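PDB 6CPY: GRMZM2G135359 pseudokinase from Zea mays, which is a receptor-like pseudokinase, probably membrane-anchored, whose kinase-fold domain, present here in its apo form, may bind ATP but is of uncertain catalytic ability. Local coordinates for residues L148-G153 with F184-S189; C157-H162 with Q292-A297; I217-G222 with K288-M293. All blocks are in the same frame, centred on the assembly; numbering follows the deposited sequence. Where two conformers were deposited one is given.

Contact 1. Residues L148-G153 with F184-S189; sequences LRISMG and FAAKVS
Ile150, on the helix, and Ala186, in the short strand 186-188, bring the two backbones together, their CA atoms 4.9 Å apart. Ala186 directs its methyl at the helix backbone, where CB lies 3.7 Å from Ile150 O. The lack of a side chain at Gly153, one turn further on, suits this approach: a beta carbon there would fall 3.2 Å from Ala186 CB, a tight fit. The polar link between the backbones is indirect: one water donates to Arg149 O at 2.7 Å and accepts from Ala186 N at 2.9 Å. In the C-lobe of the protein kinase fold this is the seating of the two-stranded hairpin 178-180/186-188 on the long helix 144-164, and Leu180 of the partner strand also touches Ile150. Ile150 turns its CG1 branch away from its own carbonyl carbon (chi1 -71°), which carries CG1 to 3.3 Å from Phe184 O. That carbonyl oxygen is buried and has no polar partner in the model. The Arg149 chain, bent at chi2 and chi3, brings NH2 obliquely to the peptide joining Phe184 and Ala185. Its 3.3 Å approach to Ala185 N brings two donors together and is not a bond; Ala185 N is hydrogen-bonded instead to Thr181 OG1, the amide being the donor, while Arg149 NH2 has a long, weak ion pair with Asp183.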
ATOM      1  N   LEU A 148       7.853 -14.463   3.405  1.00 22.36           N
ATOM      2  CA  LEU A 148       6.997 -15.121   2.435  1.00 23.59           C
ATOM      3  C   LEU A 148       5.531 -14.747   2.613  1.00 22.85           C
ATOM      4  O   LEU A 148       4.839 -14.514   1.635  1.00 21.56           O
ATOM      5  CB  LEU A 148       7.191 -16.643   2.476  1.00 24.90           C
ATOM      6  CG  LEU A 148       8.254 -17.118   1.468  1.00 27.85           C
ATOM      7  CD1 LEU A 148       9.537 -16.307   1.498  1.00 30.23           C
ATOM      8  CD2 LEU A 148       8.541 -18.596   1.694  1.00 29.51           C
ATOM      9  N   ARG A 149       5.076 -14.689   3.858  1.00 22.83           N
ATOM     10  CA  ARG A 149       3.720 -14.232   4.147  1.00 24.94           C
ATOM     11  C   ARG A 149       3.458 -12.821   3.643  1.00 21.97           C
ATOM     12  O   ARG A 149       2.415 -12.549   3.095  1.00 21.62           O
ATOM     13  CB  ARG A 149       3.439 -14.268   5.645  1.00 28.96           C
ATOM     14  CG  ARG A 149       3.240 -15.653   6.228  1.00 34.88           C
ATOM     15  CD  ARG A 149       2.126 -15.616   7.264  1.00 38.86           C
ATOM     16  NE  ARG A 149       2.178 -14.410   8.083  1.00 43.89           N
ATOM     17  CZ  ARG A 149       1.119 -13.799   8.624  1.00 47.11           C
ATOM     18  NH1 ARG A 149      -0.121 -14.254   8.444  1.00 50.24           N
ATOM     19  NH2 ARG A 149       1.302 -12.712   9.351  1.00 47.34           N
ATOM     20  N   ILE A 150       4.415 -11.925   3.848  1.00 21.02           N
ATOM     21  CA  ILE A 150       4.292 -10.556   3.381  1.00 21.68           C
ATOM     22  C   ILE A 150       4.266 -10.525   1.850  1.00 22.07           C
ATOM     23  O   ILE A 150       3.396  -9.902   1.249  1.00 20.10           O
ATOM     24  CB  ILE A 150       5.434  -9.686   3.942  1.00 22.04           C
ATOM     25  CG1 ILE A 150       5.213  -9.461   5.450  1.00 22.63           C
ATOM     26  CG2 ILE A 150       5.542  -8.367   3.177  1.00 22.58           C
ATOM     27  CD1 ILE A 150       6.457  -9.013   6.186  1.00 22.68           C
ATOM     28  N   SER A 151       5.195 -11.240   1.227  1.00 22.49           N
ATOM     29  CA  SER A 151       5.245 -11.321  -0.235  1.00 22.94           C
ATOM     30  C   SER A 151       3.927 -11.827  -0.857  1.00 22.14           C
ATOM     31  O   SER A 151       3.454 -11.285  -1.864  1.00 22.63           O
ATOM     32  CB  SER A 151       6.421 -12.245  -0.659  1.00 23.45           C
ATOM     33  OG  SER A 151       7.673 -11.769  -0.176  1.00 25.21           O
ATOM     34  N   MET A 152       3.346 -12.864  -0.267  1.00 23.25           N
ATOM     35  CA  MET A 152       2.105 -13.444  -0.773  0.50 24.09           C
ATOM     36  C   MET A 152       0.950 -12.476  -0.568  1.00 24.29           C
ATOM     37  O   MET A 152       0.176 -12.224  -1.496  1.00 24.89           O
ATOM     38  CB  MET A 152       1.796 -14.781  -0.098  0.50 25.58           C
ATOM     39  CG  MET A 152       0.767 -15.627  -0.848  0.50 26.84           C
ATOM     40  SD  MET A 152       1.370 -16.156  -2.470  0.50 28.00           S
ATOM     41  CE  MET A 152       3.100 -16.073  -2.072  0.50 24.92           C
ATOM     42  N   GLY A 153       0.850 -11.918   0.641  1.00 23.56           N
ATOM     43  CA  GLY A 153      -0.181 -10.922   0.954  1.00 23.22           C
ATOM     44  C   GLY A 153      -0.222  -9.778  -0.038  1.00 23.52           C
ATOM     45  O   GLY A 153      -1.295  -9.396  -0.510  1.00 24.60           O
ATOM     46  N   PHE A 184       2.399  -9.283  11.520  1.00 35.09           N
ATOM     47  CA  PHE A 184       3.249  -9.037  10.358  1.00 36.04           C
ATOM     48  C   PHE A 184       2.664  -9.500   9.029  1.00 34.92           C
ATOM     49  O   PHE A 184       3.398  -9.888   8.129  1.00 36.58           O
ATOM     50  CB  PHE A 184       4.650  -9.600  10.605  1.00 37.32           C
ATOM     51  CG  PHE A 184       5.340  -8.942  11.752  1.00 38.92           C
ATOM     52  CD1 PHE A 184       6.066  -7.780  11.559  1.00 37.29           C
ATOM     53  CD2 PHE A 184       5.194  -9.436  13.044  1.00 41.38           C
ATOM     54  CE1 PHE A 184       6.681  -7.144  12.621  1.00 39.58           C
ATOM     55  CE2 PHE A 184       5.802  -8.799  14.117  1.00 42.32           C
ATOM     56  CZ  PHE A 184       6.551  -7.654  13.901  1.00 41.95           C
ATOM     57  N   ALA A 185       1.342  -9.452   8.897  1.00 32.08           N
ATOM     58  CA  ALA A 185       0.722  -9.608   7.589  1.00 31.07           C
ATOM     59  C   ALA A 185       0.834  -8.286   6.824  1.00 29.18           C
ATOM     60  O   ALA A 185       0.909  -7.208   7.425  1.00 28.64           O
ATOM     61  CB  ALA A 185      -0.731 -10.026   7.724  1.00 31.45           C
ATOM     62  N   ALA A 186       0.833  -8.371   5.500  1.00 26.83           N
ATOM     63  CA  ALA A 186       0.946  -7.191   4.662  1.00 26.70           C
ATOM     64  C   ALA A 186      -0.382  -6.450   4.543  1.00 25.99           C
ATOM     65  O   ALA A 186      -1.420  -7.069   4.372  1.00 25.50           O
ATOM     66  CB  ALA A 186       1.424  -7.576   3.271  1.00 27.40           C
ATOM     67  N   LYS A 187      -0.316  -5.121   4.608  1.00 26.85           N
ATOM     68  CA  LYS A 187      -1.394  -4.251   4.154  1.00 26.70           C
ATOM     69  C   LYS A 187      -0.848  -3.187   3.214  1.00 25.57           C
ATOM     70  O   LYS A 187      -0.153  -2.246   3.633  1.00 26.22           O
ATOM     71  CB  LYS A 187      -2.153  -3.637   5.346  1.00 29.01           C
ATOM     72  CG  LYS A 187      -3.250  -4.561   5.870  1.00 29.50           C
ATOM     73  CD  LYS A 187      -4.152  -3.891   6.902  1.00 30.32           C
ATOM     74  CE  LYS A 187      -5.180  -4.860   7.444  1.00 28.52           C
ATOM     75  NZ  LYS A 187      -6.269  -5.165   6.479  1.00 27.52           N
ATOM     76  N   VAL A 188      -1.130  -3.362   1.926  1.00 24.95           N
ATOM     77  CA  VAL A 188      -0.759  -2.385   0.916  1.00 24.70           C
ATOM     78  C   VAL A 188      -1.652  -1.163   1.128  1.00 25.79           C
ATOM     79  O   VAL A 188      -2.842  -1.311   1.406  1.00 25.87           O
ATOM     80  CB  VAL A 188      -0.957  -2.915  -0.509  1.00 26.55           C
ATOM     81  CG1 VAL A 188      -0.567  -1.862  -1.539  1.00 26.73           C
ATOM     82  CG2 VAL A 188      -0.152  -4.201  -0.713  1.00 26.44           C
ATOM     83  N   SER A 189      -1.077   0.027   1.009  1.00 25.48           N
ATOM     84  CA  SER A 189      -1.830   1.255   1.310  1.00 26.21           C
ATOM     85  C   SER A 189      -1.908   2.218   0.146  1.00 26.78           C
ATOM     86  O   SER A 189      -1.107   2.167  -0.798  1.00 27.56           O
ATOM     87  CB  SER A 189      -1.230   1.971   2.506  1.00 26.99           C
ATOM     88  OG  SER A 189       0.014   2.553   2.188  1.00 26.16           O
TER
HETATM   89  O   HOH W   1       0.610 -10.988   4.340  1.00 25.25           O

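Contact 2. Residues C157-H162 with Q292-A297; sequences CLEHMH and QMKEVA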
ATOM      1  N   CYS A 157      -3.291  -8.931  -2.799  1.00 29.51           N
ATOM      2  CA  CYS A 157      -3.888  -7.587  -2.868  1.00 29.60           C
ATOM      3  C   CYS A 157      -3.795  -7.025  -4.287  1.00 29.52           C
ATOM      4  O   CYS A 157      -4.802  -6.578  -4.871  1.00 28.79           O
ATOM      5  CB  CYS A 157      -3.196  -6.632  -1.890  1.00 29.32           C
ATOM      6  SG  CYS A 157      -3.943  -4.984  -1.868  1.00 29.26           S
ATOM      7  N   LEU A 158      -2.597  -7.061  -4.858  1.00 29.13           N
ATOM      8  CA  LEU A 158      -2.397  -6.512  -6.197  1.00 30.14           C
ATOM      9  C   LEU A 158      -3.247  -7.234  -7.253  1.00 30.36           C
ATOM     10  O   LEU A 158      -3.749  -6.594  -8.191  1.00 32.12           O
ATOM     11  CB  LEU A 158      -0.916  -6.532  -6.587  1.00 31.73           C
ATOM     12  CG  LEU A 158      -0.051  -5.345  -6.132  1.00 32.32           C
ATOM     13  CD1 LEU A 158      -0.311  -4.938  -4.697  1.00 35.15           C
ATOM     14  CD2 LEU A 158       1.420  -5.661  -6.328  1.00 32.61           C
ATOM     15  N   GLU A 159      -3.390  -8.548  -7.109  1.00 31.63           N
ATOM     16  CA  GLU A 159      -4.237  -9.350  -8.003  1.00 34.18           C
ATOM     17  C   GLU A 159      -5.704  -8.921  -7.856  1.00 34.42           C
ATOM     18  O   GLU A 159      -6.433  -8.787  -8.847  1.00 32.65           O
ATOM     19  CB  GLU A 159      -4.094 -10.838  -7.678  1.00 37.72           C
ATOM     20  CG  GLU A 159      -4.939 -11.779  -8.539  1.00 41.45           C
ATOM     21  CD  GLU A 159      -4.920 -13.220  -8.046  1.00 46.76           C
ATOM     22  OE1 GLU A 159      -4.810 -13.452  -6.818  1.00 49.06           O
ATOM     23  OE2 GLU A 159      -5.031 -14.134  -8.890  1.00 51.86           O
ATOM     24  N   HIS A 160      -6.134  -8.713  -6.615  1.00 33.51           N
ATOM     25  CA  HIS A 160      -7.507  -8.295  -6.357  1.00 35.18           C
ATOM     26  C   HIS A 160      -7.770  -6.904  -6.934  1.00 35.73           C
ATOM     27  O   HIS A 160      -8.811  -6.671  -7.558  1.00 36.51           O
ATOM     28  CB  HIS A 160      -7.821  -8.327  -4.861  1.00 36.79           C
ATOM     29  CG  HIS A 160      -9.259  -8.050  -4.556  1.00 37.42           C
ATOM     30  ND1 HIS A 160      -9.675  -6.897  -3.927  1.00 40.45           N
ATOM     31  CD2 HIS A 160     -10.380  -8.751  -4.838  1.00 38.80           C
ATOM     32  CE1 HIS A 160     -10.992  -6.911  -3.814  1.00 40.32           C
ATOM     33  NE2 HIS A 160     -11.445  -8.024  -4.359  1.00 40.56           N
ATOM     34  N   MET A 161      -6.810  -6.029  -6.780  1.00 36.29           N
ATOM     35  CA  MET A 161      -6.857  -4.695  -7.296  1.00 41.07           C
ATOM     36  C   MET A 161      -7.040  -4.704  -8.809  1.00 42.26           C
ATOM     37  O   MET A 161      -7.817  -3.962  -9.332  1.00 40.97           O
ATOM     38  CB  MET A 161      -5.531  -4.041  -6.990  1.00 45.71           C
ATOM     39  CG  MET A 161      -5.552  -2.645  -6.490  1.00 49.47           C
ATOM     40  SD  MET A 161      -5.339  -2.630  -4.726  1.00 58.06           S
ATOM     41  CE  MET A 161      -7.001  -3.103  -4.312  1.00 54.53           C
ATOM     42  N   HIS A 162      -6.266  -5.527  -9.486  1.00 40.60           N
ATOM     43  CA  HIS A 162      -6.343  -5.669 -10.934  1.00 44.95           C
ATOM     44  C   HIS A 162      -7.653  -6.315 -11.371  1.00 44.12           C
ATOM     45  O   HIS A 162      -8.191  -5.960 -12.409  1.00 45.97           O
ATOM     46  CB  HIS A 162      -5.177  -6.501 -11.477  1.00 45.91           C
ATOM     47  CG  HIS A 162      -5.315  -6.831 -12.930  1.00 50.43           C
ATOM     48  ND1 HIS A 162      -4.987  -5.939 -13.929  1.00 52.49           N
ATOM     49  CD2 HIS A 162      -5.791  -7.934 -13.555  1.00 52.89           C
ATOM     50  CE1 HIS A 162      -5.230  -6.488 -15.106  1.00 55.24           C
ATOM     51  NE2 HIS A 162      -5.718  -7.699 -14.906  1.00 54.68           N
ATOM     52  N   GLN A 292       1.242 -11.312 -16.106  1.00 38.50           N
ATOM     53  CA  GLN A 292       0.091 -10.627 -15.531  1.00 40.62           C
ATOM     54  C   GLN A 292       0.084 -10.878 -14.034  1.00 38.12           C
ATOM     55  O   GLN A 292       0.583 -11.898 -13.572  1.00 37.68           O
ATOM     56  CB  GLN A 292      -1.215 -11.177 -16.123  1.00 44.08           C
ATOM     57  CG  GLN A 292      -1.364 -10.997 -17.624  1.00 47.48           C
ATOM     58  CD  GLN A 292      -1.794  -9.595 -18.000  1.00 49.94           C
ATOM     59  OE1 GLN A 292      -1.066  -8.872 -18.681  1.00 55.03           O
ATOM     60  NE2 GLN A 292      -2.985  -9.200 -17.556  1.00 52.91           N
ATOM     61  N   MET A 293      -0.513  -9.971 -13.269  1.00 37.61           N
ATOM     62  CA  MET A 293      -0.489 -10.107 -11.819  1.00 36.25           C
ATOM     63  C   MET A 293      -1.190 -11.384 -11.337  1.00 35.97           C
ATOM     64  O   MET A 293      -0.775 -11.996 -10.344  1.00 32.18           O
ATOM     65  CB  MET A 293      -1.105  -8.868 -11.159  1.00 38.86           C
ATOM     66  CG  MET A 293      -0.654  -8.669  -9.735  1.00 38.72           C
ATOM     67  SD  MET A 293       1.138  -8.514  -9.572  1.00 38.53           S
ATOM     68  CE  MET A 293       1.327  -9.419  -8.035  1.00 38.90           C
ATOM     69  N   LYS A 294      -2.247 -11.790 -12.040  1.00 37.16           N
ATOM     70  CA  LYS A 294      -2.939 -13.043 -11.733  1.00 37.61           C
ATOM     71  C   LYS A 294      -1.981 -14.242 -11.854  1.00 34.77           C
ATOM     72  O   LYS A 294      -2.011 -15.156 -11.038  1.00 33.07           O
ATOM     73  CB  LYS A 294      -4.155 -13.225 -12.661  1.00 41.72           C
ATOM     74  CG  LYS A 294      -4.935 -14.521 -12.453  1.00 46.38           C
ATOM     75  CD  LYS A 294      -6.162 -14.598 -13.361  1.00 49.80           C
ATOM     76  CE  LYS A 294      -6.214 -15.899 -14.157  1.00 53.25           C
ATOM     77  NZ  LYS A 294      -6.319 -17.124 -13.306  1.00 56.72           N
ATOM     78  N   GLU A 295      -1.123 -14.218 -12.864  1.00 35.89           N
ATOM     79  CA  GLU A 295      -0.133 -15.287 -13.059  1.00 36.06           C
ATOM     80  C   GLU A 295       0.934 -15.252 -11.956  1.00 33.93           C
ATOM     81  O   GLU A 295       1.344 -16.292 -11.434  1.00 32.28           O
ATOM     82  CB  GLU A 295       0.514 -15.154 -14.442  1.00 39.69           C
ATOM     83  CG  GLU A 295      -0.483 -15.344 -15.578  1.00 43.49           C
ATOM     84  CD  GLU A 295       0.055 -14.945 -16.939  1.00 46.89           C
ATOM     85  OE1 GLU A 295       0.716 -13.890 -17.052  1.00 47.20           O
ATOM     86  OE2 GLU A 295      -0.215 -15.688 -17.909  1.00 52.55           O
ATOM     87  N   VAL A 296       1.360 -14.050 -11.593  1.00 32.91           N
ATOM     88  CA  VAL A 296       2.337 -13.869 -10.514  1.00 31.58           C
ATOM     89  C   VAL A 296       1.788 -14.459  -9.216  1.00 30.55           C
ATOM     90  O   VAL A 296       2.461 -15.242  -8.545  1.00 30.10           O
ATOM     91  CB  VAL A 296       2.715 -12.382 -10.330  1.00 32.73           C
ATOM     92  CG1 VAL A 296       3.587 -12.186  -9.094  1.00 32.40           C
ATOM     93  CG2 VAL A 296       3.438 -11.843 -11.558  1.00 33.66           C
ATOM     94  N   ALA A 297       0.557 -14.105  -8.860  1.00 31.39           N
ATOM     95  CA  ALA A 297      -0.043 -14.610  -7.623  1.00 30.02           C
ATOM     96  C   ALA A 297      -0.178 -16.133  -7.620  1.00 28.62           C
ATOM     97  O   ALA A 297       0.067 -16.781  -6.608  1.00 29.07           O
ATOM     98  CB  ALA A 297      -1.401 -13.954  -7.383  1.00 30.73           C
TER
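Glu159 lays its side chain across the first turn of helix 293-304, overlapping Lys294 and Ala297. The two helices belong to the C-lobe of the protein kinase fold, in which the last helix packs on helix 144-164; the local axes come within 8.8 Å and run roughly antiparallel, 151° between their directions. With CG anti to the backbone N (chi1 180°) and the chain extended beyond it, the Glu159 carboxylate straddles two neighbours: OE1 meets Ala297 CB at 3.5 Å, and OE2 lies 3.6 Å from Lys294 CG. Lys294 bends away at its end, leaving NZ 5.5 Å from Glu159 OE2, so the attraction is at most a loose one between separated charges. With an alanine here the carboxylate is gone, and Ala297 CB and the base of Lys294 would probably lose their cover, the lysine being left without that nearby opposite charge. Deeper in, Met293 crosses Leu158 at a slant: its CG and CE lie 3.8 and 3.9 Å from Leu158 CB. Toward the outside, His162 NE2 and Gln292 NE2 approach only loosely. Gln292 is the N-cap, and its backbone N donates to Glu295 OE1 at 2.8 Å, nearly straight at 167°, meeting the carboxylate on its anti side.

Contact 3. Residues I217-G222 with K288-M293; sequences IVRKYG and KKRPQM
The guanidinium group of Arg290 is gripped from several sides: NE bonds to the carbonyl oxygen of Asp284, NH1 bonds to that of Glu215, and the aliphatic part of Arg219 covers one face. The cover is close, with Arg219 CB 3.6 Å above the guanidinium plane and Arg219 CD 3.7 Å from Arg290 NH2. Both side chains run side by side in the same direction, but the Arg219 chain bends at chi3 (61°), and the two guanidinium planes end 66° apart, so these groups do not stack. The like-charged Arg219 NE and Arg290 NH2 are 4.6 Å apart; the salt bridge from Arg219 NH2 to Asp216 probably offsets much of their repulsion. In protein kinases an arginine in the loop before the last helix commonly pairs with the glutamate of the APE motif; Arg290 probably occupies that position, but here its NH1 ties the loop to the start of helix 214-230 through the backbone O of Glu215. Nearer the core, Val218 points at the loop and spreads its two methyls round one carbonyl oxygen, with Pro291 O 3.3 Å from CG2 and 3.5 Å from CG1. The same CG1 also faces Pro291 CD at 4.3 Å, and CG2 reaches Met293 SD at 4.1 Å. From there the methionine methyl passes over the Tyr221 ring: Met293 CE is 4.1 Å from the ring centroid and 15° off its normal, a CH-pi contact within a Met-aromatic pair. The Tyr221 hydroxyl finds its partner elsewhere, at Ser151 O on helix 144-164. Fixed at the hydroxyl and packed on the ring face, the tyrosine is held by polar and dispersion forces together, whereas at the outer end aliphatic chain lies over guanidinium face, Arg290 NE and NH1 being satisfied by carbonyls beyond the contact.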
ATOM      1  N   ILE A 217       3.059  -1.972 -12.505  1.00 38.10           N
ATOM      2  CA  ILE A 217       2.823  -2.499 -11.151  1.00 37.84           C
ATOM      3  C   ILE A 217       3.499  -3.866 -10.978  1.00 35.32           C
ATOM      4  O   ILE A 217       4.101  -4.130  -9.938  1.00 32.75           O
ATOM      5  CB  ILE A 217       1.322  -2.628 -10.827  1.00 38.47           C
ATOM      6  CG1 ILE A 217       0.642  -1.249 -10.843  1.00 40.57           C
ATOM      7  CG2 ILE A 217       1.105  -3.298  -9.473  1.00 39.28           C
ATOM      8  CD1 ILE A 217       1.300  -0.206  -9.961  1.00 41.76           C
ATOM      9  N   VAL A 218       3.385  -4.722 -11.993  1.00 33.84           N
ATOM     10  CA  VAL A 218       4.090  -6.002 -12.003  1.00 33.14           C
ATOM     11  C   VAL A 218       5.598  -5.813 -11.810  1.00 32.78           C
ATOM     12  O   VAL A 218       6.208  -6.545 -11.025  1.00 30.79           O
ATOM     13  CB  VAL A 218       3.818  -6.799 -13.290  1.00 33.01           C
ATOM     14  CG1 VAL A 218       4.823  -7.943 -13.455  1.00 33.16           C
ATOM     15  CG2 VAL A 218       2.393  -7.341 -13.289  1.00 32.96           C
ATOM     16  N   ARG A 219       6.189  -4.851 -12.519  1.00 32.86           N
ATOM     17  CA  ARG A 219       7.622  -4.545 -12.378  1.00 35.05           C
ATOM     18  C   ARG A 219       7.941  -4.089 -10.960  1.00 33.51           C
ATOM     19  O   ARG A 219       8.915  -4.537 -10.360  1.00 32.21           O
ATOM     20  CB  ARG A 219       8.073  -3.472 -13.375  1.00 37.57           C
ATOM     21  CG  ARG A 219       9.563  -3.126 -13.299  1.00 39.83           C
ATOM     22  CD  ARG A 219       9.906  -1.847 -14.057  1.00 43.59           C
ATOM     23  NE  ARG A 219       9.201  -0.677 -13.523  1.00 47.88           N
ATOM     24  CZ  ARG A 219       9.580   0.043 -12.464  1.00 50.48           C
ATOM     25  NH1 ARG A 219      10.672  -0.264 -11.773  1.00 51.12           N
ATOM     26  NH2 ARG A 219       8.845   1.084 -12.084  1.00 53.08           N
ATOM     27  N   LYS A 220       7.117  -3.191 -10.439  1.00 33.50           N
ATOM     28  CA  LYS A 220       7.260  -2.727  -9.067  1.00 32.77           C
ATOM     29  C   LYS A 220       7.155  -3.868  -8.051  1.00 29.24           C
ATOM     30  O   LYS A 220       7.919  -3.886  -7.081  1.00 28.37           O
ATOM     31  CB  LYS A 220       6.233  -1.643  -8.755  1.00 35.99           C
ATOM     32  CG  LYS A 220       6.575  -0.288  -9.354  1.00 38.92           C
ATOM     33  CD  LYS A 220       5.445   0.694  -9.103  1.00 42.76           C
ATOM     34  CE  LYS A 220       5.830   2.109  -9.491  1.00 44.16           C
ATOM     35  NZ  LYS A 220       4.720   3.048  -9.189  1.00 45.25           N
ATOM     36  N   TYR A 221       6.225  -4.800  -8.267  1.00 27.11           N
ATOM     37  CA  TYR A 221       6.115  -5.979  -7.410  1.00 27.58           C
ATOM     38  C   TYR A 221       7.419  -6.772  -7.407  1.00 28.32           C
ATOM     39  O   TYR A 221       7.913  -7.168  -6.356  1.00 26.89           O
ATOM     40  CB  TYR A 221       4.957  -6.910  -7.814  1.00 26.03           C
ATOM     41  CG  TYR A 221       4.898  -8.117  -6.904  1.00 25.52           C
ATOM     42  CD1 TYR A 221       4.372  -8.004  -5.617  1.00 24.42           C
ATOM     43  CD2 TYR A 221       5.427  -9.343  -7.291  1.00 24.94           C
ATOM     44  CE1 TYR A 221       4.353  -9.087  -4.761  1.00 25.43           C
ATOM     45  CE2 TYR A 221       5.413 -10.428  -6.447  1.00 24.21           C
ATOM     46  CZ  TYR A 221       4.878 -10.296  -5.178  1.00 25.01           C
ATOM     47  OH  TYR A 221       4.849 -11.368  -4.327  1.00 24.25           O
ATOM     48  N   GLY A 222       7.967  -7.004  -8.595  1.00 27.88           N
ATOM     49  CA  GLY A 222       9.242  -7.709  -8.724  1.00 28.98           C
ATOM     50  C   GLY A 222      10.355  -7.029  -7.944  1.00 27.68           C
ATOM     51  O   GLY A 222      11.142  -7.700  -7.299  1.00 27.82           O
ATOM     52  N   LYS A 288       6.001  -6.057 -22.412  1.00 49.62           N
ATOM     53  CA  LYS A 288       5.222  -7.132 -23.042  1.00 50.75           C
ATOM     54  C   LYS A 288       5.650  -8.520 -22.572  1.00 48.80           C
ATOM     55  O   LYS A 288       4.841  -9.449 -22.582  1.00 51.55           O
ATOM     56  CB  LYS A 288       5.330  -7.081 -24.571  1.00 53.82           C
ATOM     57  CG  LYS A 288       4.725  -5.846 -25.212  1.00 56.92           C
ATOM     58  CD  LYS A 288       4.927  -5.867 -26.721  1.00 59.79           C
ATOM     59  CE  LYS A 288       4.702  -4.499 -27.344  1.00 61.54           C
ATOM     60  NZ  LYS A 288       5.765  -3.523 -26.967  1.00 63.81           N
ATOM     61  N   LYS A 289       6.914  -8.658 -22.166  1.00 46.48           N
ATOM     62  CA  LYS A 289       7.438  -9.936 -21.686  1.00 43.66           C
ATOM     63  C   LYS A 289       7.081 -10.247 -20.224  1.00 42.41           C
ATOM     64  O   LYS A 289       7.304 -11.367 -19.776  1.00 39.93           O
ATOM     65  CB  LYS A 289       8.965  -9.989 -21.839  1.00 45.99           C
ATOM     66  CG  LYS A 289       9.462 -10.060 -23.276  1.00 46.96           C
ATOM     67  CD  LYS A 289      10.935 -10.436 -23.325  1.00 48.56           C
ATOM     68  CE  LYS A 289      11.535 -10.246 -24.717  1.00 50.15           C
ATOM     69  NZ  LYS A 289      11.840  -8.825 -25.037  1.00 50.12           N
ATOM     70  N   ARG A 290       6.550  -9.276 -19.481  1.00 40.09           N
ATOM     71  CA  ARG A 290       6.221  -9.506 -18.062  1.00 38.56           C
ATOM     72  C   ARG A 290       4.938 -10.298 -17.916  1.00 38.42           C
ATOM     73  O   ARG A 290       4.048 -10.196 -18.755  1.00 40.03           O
ATOM     74  CB  ARG A 290       6.062  -8.191 -17.307  1.00 37.70           C
ATOM     75  CG  ARG A 290       7.323  -7.365 -17.256  1.00 36.12           C
ATOM     76  CD  ARG A 290       7.053  -5.973 -16.740  1.00 35.18           C
ATOM     77  NE  ARG A 290       8.172  -5.097 -17.048  1.00 35.31           N
ATOM     78  CZ  ARG A 290       8.103  -3.771 -17.129  1.00 36.35           C
ATOM     79  NH1 ARG A 290       6.963  -3.123 -16.895  1.00 37.33           N
ATOM     80  NH2 ARG A 290       9.187  -3.089 -17.446  1.00 38.11           N
ATOM     81  N   PRO A 291       4.822 -11.078 -16.833  1.00 38.09           N
ATOM     82  CA  PRO A 291       3.575 -11.775 -16.569  1.00 36.80           C
ATOM     83  C   PRO A 291       2.482 -10.837 -16.043  1.00 37.50           C
ATOM     84  O   PRO A 291       2.768  -9.714 -15.611  1.00 36.69           O
ATOM     85  CB  PRO A 291       3.972 -12.800 -15.505  1.00 36.91           C
ATOM     86  CG  PRO A 291       5.116 -12.170 -14.789  1.00 37.60           C
ATOM     87  CD  PRO A 291       5.851 -11.370 -15.819  1.00 38.13           C
ATOM     88  N   GLN A 292       1.242 -11.312 -16.106  1.00 38.50           N
ATOM     89  CA  GLN A 292       0.091 -10.627 -15.531  1.00 40.62           C
ATOM     90  C   GLN A 292       0.084 -10.878 -14.034  1.00 38.12           C
ATOM     91  O   GLN A 292       0.583 -11.898 -13.572  1.00 37.68           O
ATOM     92  CB  GLN A 292      -1.215 -11.177 -16.123  1.00 44.08           C
ATOM     93  CG  GLN A 292      -1.364 -10.997 -17.624  1.00 47.48           C
ATOM     94  CD  GLN A 292      -1.794  -9.595 -18.000  1.00 49.94           C
ATOM     95  OE1 GLN A 292      -1.066  -8.872 -18.681  1.00 55.03           O
ATOM     96  NE2 GLN A 292      -2.985  -9.200 -17.556  1.00 52.91           N
ATOM     97  N   MET A 293      -0.513  -9.971 -13.269  1.00 37.61           N
ATOM     98  CA  MET A 293      -0.489 -10.107 -11.819  1.00 36.25           C
ATOM     99  C   MET A 293      -1.190 -11.384 -11.337  1.00 35.97           C
ATOM    100  O   MET A 293      -0.775 -11.996 -10.344  1.00 32.18           O
ATOM    101  CB  MET A 293      -1.105  -8.868 -11.159  1.00 38.86           C
ATOM    102  CG  MET A 293      -0.654  -8.669  -9.735  1.00 38.72           C
ATOM    103  SD  MET A 293       1.138  -8.514  -9.572  1.00 38.53           S
ATOM    104  CE  MET A 293       1.327  -9.419  -8.035  1.00 38.90           C
TER

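Contacts 1 and 2 share helix 144-164, their centres about 13 Å apart, and meet where Val188 CG2 packs 4.1 Å from Leu158 CD1. Contacts 2 and 3 lie closer, with centres about 9 Å apart, and share Gln292 and Met293; Leu158 CD2 sits 3.8 Å from Tyr221 CD1, so helices 144-164, 214-230 and 293-304 come together here. Contacts 1 and 3 are about 18 Å apart by centres, yet Tyr221 OH lies 2.8 Å from Ser151 O, a probable hydrogen bond. No ligand marks a site. By kinase topology, strand 186-188 of contact 1 leads toward the nucleotide cleft, whereas contacts 2 and 3 are packing within the C-lobe.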